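Local coordinates for protein cellulase CEL9M (Clostridium cellulolyticum, PDB 1IA6) that probably hydrolyses internal beta-1,4-glucosidic linkages of cellulose and related beta-glucans as a family 9 glycoside hydrolase, and carries bound calcium and zinc, at residues L78-E83 against A217-T222; M165-K170 against Y221-D226. All coordinates share one frame; numbering follows the deposited sequence.

Interaction 1 of 2, residues L78-E83 against A217-T222; sequences LYEFKE and ATWLYT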
ATOM      1  N   LEU A  78      -6.605   7.614  -5.927  1.00  9.56           N
ATOM      2  CA  LEU A  78      -7.070   8.992  -6.058  1.00 10.72           C
ATOM      3  C   LEU A  78      -7.131   9.414  -7.525  1.00 11.46           C
ATOM      4  O   LEU A  78      -8.054  10.109  -7.948  1.00 11.38           O
ATOM      5  CB  LEU A  78      -6.143   9.936  -5.290  1.00 11.30           C
ATOM      6  CG  LEU A  78      -6.526  11.421  -5.260  1.00 11.56           C
ATOM      7  CD1 LEU A  78      -7.890  11.591  -4.605  1.00 12.21           C
ATOM      8  CD2 LEU A  78      -5.468  12.197  -4.493  1.00 12.31           C
ATOM      9  N   TYR A  79      -6.138   8.985  -8.295  1.00  9.93           N
ATOM     10  CA  TYR A  79      -6.064   9.314  -9.713  1.00 11.06           C
ATOM     11  C   TYR A  79      -7.208   8.707 -10.523  1.00 12.17           C
ATOM     12  O   TYR A  79      -7.806   9.378 -11.365  1.00 13.47           O
ATOM     13  CB  TYR A  79      -4.729   8.832 -10.292  1.00 12.41           C
ATOM     14  CG  TYR A  79      -4.540   9.163 -11.758  1.00 14.39           C
ATOM     15  CD1 TYR A  79      -4.204  10.453 -12.165  1.00 16.10           C
ATOM     16  CD2 TYR A  79      -4.701   8.186 -12.738  1.00 15.98           C
ATOM     17  CE1 TYR A  79      -4.030  10.761 -13.515  1.00 18.27           C
ATOM     18  CE2 TYR A  79      -4.532   8.481 -14.087  1.00 18.47           C
ATOM     19  CZ  TYR A  79      -4.195   9.769 -14.467  1.00 17.75           C
ATOM     20  OH  TYR A  79      -4.013  10.059 -15.799  1.00 20.47           O
ATOM     21  N   GLU A  80      -7.513   7.439 -10.268  1.00 10.06           N
ATOM     22  CA  GLU A  80      -8.567   6.741 -11.004  1.00 11.17           C
ATOM     23  C   GLU A  80      -9.991   6.988 -10.510  1.00 11.71           C
ATOM     24  O   GLU A  80     -10.931   6.981 -11.306  1.00 12.29           O
ATOM     25  CB  GLU A  80      -8.315   5.230 -10.982  1.00 11.36           C
ATOM     26  CG  GLU A  80      -6.986   4.778 -11.579  1.00 11.66           C
ATOM     27  CD  GLU A  80      -6.932   4.888 -13.096  1.00 14.26           C
ATOM     28  OE1 GLU A  80      -7.988   5.077 -13.736  1.00 12.88           O
ATOM     29  OE2 GLU A  80      -5.821   4.766 -13.653  1.00 14.36           O
ATOM     30  N   PHE A  81     -10.155   7.189  -9.205  1.00 10.30           N
ATOM     31  CA  PHE A  81     -11.485   7.389  -8.632  1.00 11.71           C
ATOM     32  C   PHE A  81     -11.627   8.691  -7.850  1.00 10.74           C
ATOM     33  O   PHE A  81     -12.272   8.724  -6.803  1.00 11.02           O
ATOM     34  CB  PHE A  81     -11.834   6.210  -7.714  1.00 11.70           C
ATOM     35  CG  PHE A  81     -11.736   4.865  -8.383  1.00 12.82           C
ATOM     36  CD1 PHE A  81     -12.571   4.538  -9.449  1.00 14.17           C
ATOM     37  CD2 PHE A  81     -10.803   3.925  -7.951  1.00 14.54           C
ATOM     38  CE1 PHE A  81     -12.477   3.293 -10.078  1.00 12.92           C
ATOM     39  CE2 PHE A  81     -10.701   2.677  -8.574  1.00 13.83           C
ATOM     40  CZ  PHE A  81     -11.541   2.364  -9.640  1.00 13.75           C
ATOM     41  N   LYS A  82     -11.042   9.763  -8.370  1.00 11.24           N
ATOM     42  CA  LYS A  82     -11.092  11.059  -7.710  1.00 12.73           C
ATOM     43  C   LYS A  82     -12.495  11.489  -7.288  1.00 12.74           C
ATOM     44  O   LYS A  82     -12.674  12.045  -6.203  1.00 12.20           O
ATOM     45  CB  LYS A  82     -10.482  12.130  -8.615  1.00 15.72           C
ATOM     46  CG  LYS A  82     -10.528  13.527  -8.027  1.00 19.53           C
ATOM     47  CD  LYS A  82      -9.916  14.539  -8.979  1.00 24.77           C
ATOM     48  CE  LYS A  82     -10.190  15.961  -8.517  1.00 26.66           C
ATOM     49  NZ  LYS A  82      -9.722  16.176  -7.124  1.00 28.24           N
ATOM     50  N   GLU A  83     -13.482  11.237  -8.144  1.00 12.95           N
ATOM     51  CA  GLU A  83     -14.867  11.612  -7.856  1.00 15.16           C
ATOM     52  C   GLU A  83     -15.364  11.018  -6.547  1.00 14.51           C
ATOM     53  O   GLU A  83     -16.107  11.662  -5.806  1.00 14.08           O
ATOM     54  CB  GLU A  83     -15.796  11.161  -8.989  1.00 18.89           C
ATOM     55  CG  GLU A  83     -15.586  11.880 -10.314  1.00 25.23           C
ATOM     56  CD  GLU A  83     -14.181  11.712 -10.859  1.00 28.63           C
ATOM     57  OE1 GLU A  83     -13.713  10.556 -10.971  1.00 29.37           O
ATOM     58  OE2 GLU A  83     -13.546  12.741 -11.180  1.00 32.58           O
ATOM     59  N   ALA A 217       7.571   3.363 -15.405  1.00  8.42           N
ATOM     60  CA  ALA A 217       7.714   3.914 -16.745  1.00  8.44           C
ATOM     61  C   ALA A 217       6.374   4.348 -17.337  1.00  9.13           C
ATOM     62  O   ALA A 217       6.296   5.385 -17.994  1.00  9.73           O
ATOM     63  CB  ALA A 217       8.391   2.889 -17.661  1.00  7.53           C
ATOM     64  N   THR A 218       5.317   3.570 -17.106  1.00  8.97           N
ATOM     65  CA  THR A 218       4.017   3.943 -17.657  1.00  8.73           C
ATOM     66  C   THR A 218       3.516   5.252 -17.050  1.00  9.15           C
ATOM     67  O   THR A 218       2.863   6.042 -17.730  1.00  9.12           O
ATOM     68  CB  THR A 218       2.936   2.844 -17.452  1.00  8.43           C
ATOM     69  OG1 THR A 218       2.632   2.703 -16.061  1.00 10.26           O
ATOM     70  CG2 THR A 218       3.417   1.508 -18.014  1.00  8.38           C
ATOM     71  N   TRP A 219       3.824   5.494 -15.779  1.00  7.95           N
ATOM     72  CA  TRP A 219       3.384   6.732 -15.146  1.00  8.54           C
ATOM     73  C   TRP A 219       4.186   7.927 -15.652  1.00  8.62           C
ATOM     74  O   TRP A 219       3.636   9.009 -15.850  1.00  9.35           O
ATOM     75  CB  TRP A 219       3.467   6.617 -13.620  1.00  7.09           C
ATOM     76  CG  TRP A 219       2.362   5.763 -13.090  1.00  6.47           C
ATOM     77  CD1 TRP A 219       2.476   4.528 -12.517  1.00  8.36           C
ATOM     78  CD2 TRP A 219       0.958   6.038 -13.176  1.00  7.45           C
ATOM     79  NE1 TRP A 219       1.229   4.015 -12.248  1.00  9.88           N
ATOM     80  CE2 TRP A 219       0.279   4.921 -12.643  1.00  8.09           C
ATOM     81  CE3 TRP A 219       0.206   7.122 -13.658  1.00  8.49           C
ATOM     82  CZ2 TRP A 219      -1.119   4.852 -12.578  1.00 10.60           C
ATOM     83  CZ3 TRP A 219      -1.184   7.053 -13.595  1.00  9.72           C
ATOM     84  CH2 TRP A 219      -1.832   5.924 -13.059  1.00  9.79           C
ATOM     85  N   LEU A 220       5.481   7.736 -15.873  1.00  7.64           N
ATOM     86  CA  LEU A 220       6.295   8.828 -16.386  1.00  9.34           C
ATOM     87  C   LEU A 220       5.804   9.191 -17.784  1.00  9.95           C
ATOM     88  O   LEU A 220       5.884  10.347 -18.195  1.00 11.38           O
ATOM     89  CB  LEU A 220       7.776   8.437 -16.393  1.00  8.59           C
ATOM     90  CG  LEU A 220       8.411   8.589 -15.002  1.00 10.16           C
ATOM     91  CD1 LEU A 220       9.751   7.877 -14.938  1.00 13.17           C
ATOM     92  CD2 LEU A 220       8.563  10.069 -14.683  1.00 12.28           C
ATOM     93  N   TYR A 221       5.281   8.208 -18.515  1.00 10.92           N
ATOM     94  CA  TYR A 221       4.751   8.489 -19.846  1.00 12.21           C
ATOM     95  C   TYR A 221       3.489   9.343 -19.710  1.00 11.82           C
ATOM     96  O   TYR A 221       3.327  10.346 -20.397  1.00 11.27           O
ATOM     97  CB  TYR A 221       4.392   7.202 -20.591  1.00 12.92           C
ATOM     98  CG  TYR A 221       3.670   7.478 -21.894  1.00 13.42           C
ATOM     99  CD1 TYR A 221       4.334   8.075 -22.967  1.00 14.52           C
ATOM    100  CD2 TYR A 221       2.312   7.191 -22.037  1.00 14.75           C
ATOM    101  CE1 TYR A 221       3.658   8.381 -24.154  1.00 16.84           C
ATOM    102  CE2 TYR A 221       1.627   7.494 -23.216  1.00 15.10           C
ATOM    103  CZ  TYR A 221       2.305   8.087 -24.268  1.00 16.87           C
ATOM    104  OH  TYR A 221       1.632   8.385 -25.432  1.00 17.01           O
ATOM    105  N   THR A 222       2.592   8.933 -18.822  1.00 11.08           N
ATOM    106  CA  THR A 222       1.352   9.671 -18.613  1.00 12.01           C
ATOM    107  C   THR A 222       1.621  11.128 -18.224  1.00 13.38           C
ATOM    108  O   THR A 222       0.898  12.034 -18.634  1.00 13.21           O
ATOM    109  CB  THR A 222       0.495   9.011 -17.514  1.00 12.67           C
ATOM    110  OG1 THR A 222       0.153   7.677 -17.913  1.00 12.12           O
ATOM    111  CG2 THR A 222      -0.784   9.808 -17.275  1.00 11.37           C
TER
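The carboxylate of Glu80, which touches the indole edge of Trp219, is gripped at both oxygens: OE1 forms a salt bridge with Lys322, and OE2 accepts a hydrogen bond from Trp76 NE1. Glu80 OE2 lies near the indole plane, 4.2 Å from Trp219 CH2, where a carboxylate oxygen can face the slightly positive C-H rim. The bend of the Glu80 chain at chi2 (-72°) brings OE2 to that rim. Beside it, Tyr79 and Trp219 make an offset edge-to-face (T-shaped) pair, their planes 89° apart. The outer edge of the indole meets one face of the phenol near its rim, with Trp219 CH2 3.7 Å from Tyr79 CD2 and Trp219 CZ3 3.7 Å from Tyr79 CE2. Two large aromatics suit the place because the CA atoms of Tyr79 and Trp219 stay 11.2 Å apart. The Tyr79 hydroxyl reaches on to Thr222, whose methyl CG2 is 3.6 Å from Tyr79 OH, while Thr222 OG1 is hydrogen-bonded to Arg266. Arg266 also makes a cation-pi contact with Trp219. The contact thus joins the end of helix 64-80 to helix 210-224, with Leu164, Leu167 and Asn168 of helix 152-169 packed alongside and helix 260-271 supplying Arg266.

Interaction 2 of 2, residues M165-K170 against Y221-D226; sequences MYLNYK and YTATND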
ATOM      1  N   MET A 165       1.864  11.723  -7.463  1.00  8.24           N
ATOM      2  CA  MET A 165       1.640  12.915  -6.652  1.00  9.38           C
ATOM      3  C   MET A 165       1.666  14.138  -7.574  1.00  9.87           C
ATOM      4  O   MET A 165       0.869  15.064  -7.414  1.00  9.66           O
ATOM      5  CB  MET A 165       2.705  13.054  -5.558  1.00  9.65           C
ATOM      6  CG  MET A 165       2.394  14.169  -4.564  1.00 10.57           C
ATOM      7  SD  MET A 165       0.768  13.942  -3.793  1.00 11.77           S
ATOM      8  CE  MET A 165       0.920  14.963  -2.334  1.00 12.05           C
ATOM      9  N   TYR A 166       2.579  14.142  -8.543  1.00  9.66           N
ATOM     10  CA  TYR A 166       2.646  15.253  -9.488  1.00  9.61           C
ATOM     11  C   TYR A 166       1.286  15.367 -10.178  1.00 10.62           C
ATOM     12  O   TYR A 166       0.715  16.452 -10.274  1.00 10.98           O
ATOM     13  CB  TYR A 166       3.731  15.007 -10.542  1.00 11.49           C
ATOM     14  CG  TYR A 166       3.565  15.838 -11.799  1.00 12.82           C
ATOM     15  CD1 TYR A 166       3.851  17.205 -11.803  1.00 13.84           C
ATOM     16  CD2 TYR A 166       3.084  15.262 -12.978  1.00 14.13           C
ATOM     17  CE1 TYR A 166       3.658  17.981 -12.954  1.00 15.03           C
ATOM     18  CE2 TYR A 166       2.887  16.028 -14.136  1.00 14.40           C
ATOM     19  CZ  TYR A 166       3.175  17.388 -14.111  1.00 17.40           C
ATOM     20  OH  TYR A 166       2.968  18.158 -15.235  1.00 18.29           O
ATOM     21  N   LEU A 167       0.766  14.234 -10.639  1.00  9.70           N
ATOM     22  CA  LEU A 167      -0.521  14.206 -11.331  1.00  9.50           C
ATOM     23  C   LEU A 167      -1.691  14.610 -10.438  1.00 11.50           C
ATOM     24  O   LEU A 167      -2.612  15.285 -10.891  1.00 11.61           O
ATOM     25  CB  LEU A 167      -0.775  12.811 -11.908  1.00  9.27           C
ATOM     26  CG  LEU A 167       0.193  12.371 -13.012  1.00 11.48           C
ATOM     27  CD1 LEU A 167       0.027  10.881 -13.297  1.00 11.75           C
ATOM     28  CD2 LEU A 167      -0.058  13.202 -14.265  1.00 11.15           C
ATOM     29  N   ASN A 168      -1.648  14.208  -9.171  1.00  9.21           N
ATOM     30  CA  ASN A 168      -2.726  14.518  -8.236  1.00  9.39           C
ATOM     31  C   ASN A 168      -2.597  15.862  -7.516  1.00 10.22           C
ATOM     32  O   ASN A 168      -3.572  16.353  -6.952  1.00 10.39           O
ATOM     33  CB  ASN A 168      -2.839  13.426  -7.155  1.00 11.11           C
ATOM     34  CG  ASN A 168      -3.268  12.078  -7.709  1.00 11.87           C
ATOM     35  OD1 ASN A 168      -4.128  12.000  -8.580  1.00 14.32           O
ATOM     36  ND2 ASN A 168      -2.681  11.003  -7.180  1.00 10.53           N
ATOM     37  N   TYR A 169      -1.411  16.462  -7.546  1.00 10.59           N
ATOM     38  CA  TYR A 169      -1.178  17.710  -6.818  1.00 11.90           C
ATOM     39  C   TYR A 169      -0.857  18.949  -7.658  1.00 13.49           C
ATOM     40  O   TYR A 169      -0.800  20.061  -7.124  1.00 12.62           O
ATOM     41  CB  TYR A 169      -0.036  17.476  -5.822  1.00 11.99           C
ATOM     42  CG  TYR A 169      -0.157  18.216  -4.509  1.00 13.86           C
ATOM     43  CD1 TYR A 169      -1.214  17.962  -3.637  1.00 14.82           C
ATOM     44  CD2 TYR A 169       0.820  19.127  -4.111  1.00 14.30           C
ATOM     45  CE1 TYR A 169      -1.292  18.592  -2.396  1.00 17.22           C
ATOM     46  CE2 TYR A 169       0.751  19.762  -2.873  1.00 16.99           C
ATOM     47  CZ  TYR A 169      -0.306  19.487  -2.022  1.00 17.92           C
ATOM     48  OH  TYR A 169      -0.364  20.095  -0.789  1.00 22.23           O
ATOM     49  N   LYS A 170      -0.652  18.767  -8.958  1.00 13.53           N
ATOM     50  CA  LYS A 170      -0.298  19.883  -9.839  1.00 15.40           C
ATOM     51  C   LYS A 170      -1.265  21.064  -9.820  1.00 16.14           C
ATOM     52  O   LYS A 170      -0.854  22.202 -10.037  1.00 15.48           O
ATOM     53  CB  LYS A 170      -0.126  19.384 -11.279  1.00 17.36           C
ATOM     54  CG  LYS A 170      -1.376  18.769 -11.886  1.00 20.61           C
ATOM     55  CD  LYS A 170      -1.065  18.032 -13.188  1.00 25.74           C
ATOM     56  CE  LYS A 170      -0.555  18.976 -14.265  1.00 29.47           C
ATOM     57  NZ  LYS A 170      -0.311  18.271 -15.556  1.00 31.76           N
ATOM     58  N   TYR A 221       5.281   8.208 -18.515  1.00 10.92           N
ATOM     59  CA  TYR A 221       4.751   8.489 -19.846  1.00 12.21           C
ATOM     60  C   TYR A 221       3.489   9.343 -19.710  1.00 11.82           C
ATOM     61  O   TYR A 221       3.327  10.346 -20.397  1.00 11.27           O
ATOM     62  CB  TYR A 221       4.392   7.202 -20.591  1.00 12.92           C
ATOM     63  CG  TYR A 221       3.670   7.478 -21.894  1.00 13.42           C
ATOM     64  CD1 TYR A 221       4.334   8.075 -22.967  1.00 14.52           C
ATOM     65  CD2 TYR A 221       2.312   7.191 -22.037  1.00 14.75           C
ATOM     66  CE1 TYR A 221       3.658   8.381 -24.154  1.00 16.84           C
ATOM     67  CE2 TYR A 221       1.627   7.494 -23.216  1.00 15.10           C
ATOM     68  CZ  TYR A 221       2.305   8.087 -24.268  1.00 16.87           C
ATOM     69  OH  TYR A 221       1.632   8.385 -25.432  1.00 17.01           O
ATOM     70  N   THR A 222       2.592   8.933 -18.822  1.00 11.08           N
ATOM     71  CA  THR A 222       1.352   9.671 -18.613  1.00 12.01           C
ATOM     72  C   THR A 222       1.621  11.128 -18.224  1.00 13.38           C
ATOM     73  O   THR A 222       0.898  12.034 -18.634  1.00 13.21           O
ATOM     74  CB  THR A 222       0.495   9.011 -17.514  1.00 12.67           C
ATOM     75  OG1 THR A 222       0.153   7.677 -17.913  1.00 12.12           O
ATOM     76  CG2 THR A 222      -0.784   9.808 -17.275  1.00 11.37           C
ATOM     77  N   ALA A 223       2.674  11.352 -17.447  1.00 12.72           N
ATOM     78  CA  ALA A 223       3.001  12.699 -17.000  1.00 13.27           C
ATOM     79  C   ALA A 223       3.791  13.538 -17.999  1.00 13.52           C
ATOM     80  O   ALA A 223       3.659  14.759 -18.012  1.00 14.19           O
ATOM     81  CB  ALA A 223       3.766  12.634 -15.679  1.00 13.83           C
ATOM     82  N   THR A 224       4.590  12.893 -18.844  1.00 13.24           N
ATOM     83  CA  THR A 224       5.435  13.626 -19.791  1.00 15.45           C
ATOM     84  C   THR A 224       5.101  13.490 -21.277  1.00 16.87           C
ATOM     85  O   THR A 224       5.566  14.290 -22.088  1.00 18.18           O
ATOM     86  CB  THR A 224       6.908  13.212 -19.623  1.00 15.04           C
ATOM     87  OG1 THR A 224       7.072  11.858 -20.068  1.00 13.69           O
ATOM     88  CG2 THR A 224       7.327  13.301 -18.159  1.00 16.55           C
ATOM     89  N   ASN A 225       4.309  12.485 -21.631  1.00 18.06           N
ATOM     90  CA  ASN A 225       3.960  12.234 -23.027  1.00 20.19           C
ATOM     91  C   ASN A 225       5.207  11.878 -23.837  1.00 19.83           C
ATOM     92  O   ASN A 225       5.221  12.006 -25.061  1.00 21.18           O
ATOM     93  CB  ASN A 225       3.266  13.451 -23.650  1.00 24.05           C
ATOM     94  CG  ASN A 225       1.872  13.677 -23.088  1.00 28.53           C
ATOM     95  OD1 ASN A 225       1.015  12.795 -23.151  1.00 31.77           O
ATOM     96  ND2 ASN A 225       1.638  14.866 -22.538  1.00 30.99           N
ATOM     97  N   ASP A 226       6.252  11.431 -23.148  1.00 18.22           N
ATOM     98  CA  ASP A 226       7.501  11.038 -23.797  1.00 17.95           C
ATOM     99  C   ASP A 226       7.476   9.530 -24.055  1.00 17.94           C
ATOM    100  O   ASP A 226       7.617   8.736 -23.129  1.00 16.62           O
ATOM    101  CB  ASP A 226       8.694  11.381 -22.901  1.00 18.35           C
ATOM    102  CG  ASP A 226      10.026  11.112 -23.574  1.00 21.46           C
ATOM    103  OD1 ASP A 226      10.073  10.283 -24.507  1.00 20.14           O
ATOM    104  OD2 ASP A 226      11.032  11.723 -23.159  1.00 24.76           O
TER
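The methyl of Ala223 is where Tyr166 and Leu167 converge, joining the C-terminal part of helix 152-169 to the last turn of helix 210-224. Ala223 CB sits 3.8 Å from Tyr166 CD2, oblique to the ring, and 4.1 Å from Leu167 CD2, held between an aromatic side chain and an aliphatic branch. Alanine suits this spot because its single methyl lets two helices approach closely: the CA atoms of Leu167 and Ala223 are 6.8 Å apart. Leu167 shares out its two methyls, CD2 going to Ala223 while CD1 meets Thr222 CG2 at 4.2 Å, the leucine and threonine side chains crossing at about a right angle. In Thr222, chi1 of -61° puts OG1 beside the backbone N and leaves CG2 anti to it, facing Leu167. Leu181 of helix 174-193 touches both Tyr166 and Ala223 and so backs this apolar patch.

The other side is looser. Lys170 points toward the second segment, yet its side chain comes no nearer than 5.8 Å; its NZ makes a weak hydrogen bond to Tyr166 OH at 3.3 Å. Helix 210-224 ends here: Asn225, exposed, takes a positive phi of 64°, and Thr224 OG1 accepts from Asp226 N in an ST turn. With no hydrogen bond or charge pair between the two segments, close apolar packing joins them, and the polar bonds described here stay within one segment.

Overall arrangement
From the N terminus, the chain first passes through 78-83, where helix 64-80 gives way to helix 82-87, then 165-170 near the end of helix 152-169, and finally helix 210-224, on which both contacts finish. Interaction 1 closes a long, largely helical excursion of 133 residues. Interaction 2 closes a shorter one of 50, which begins within the first and runs a few residues past its end, so the two loops overlap and neither contains the other; the contacts share Tyr221 and Thr222. Leu167 CD1 packs 3.8 Å from Trp219 CE3 and bridges them, so three helices meet at one place. The contacts lie in the alpha-helical domain, the (alpha/alpha)6 barrel characteristic of family 9 catalytic modules.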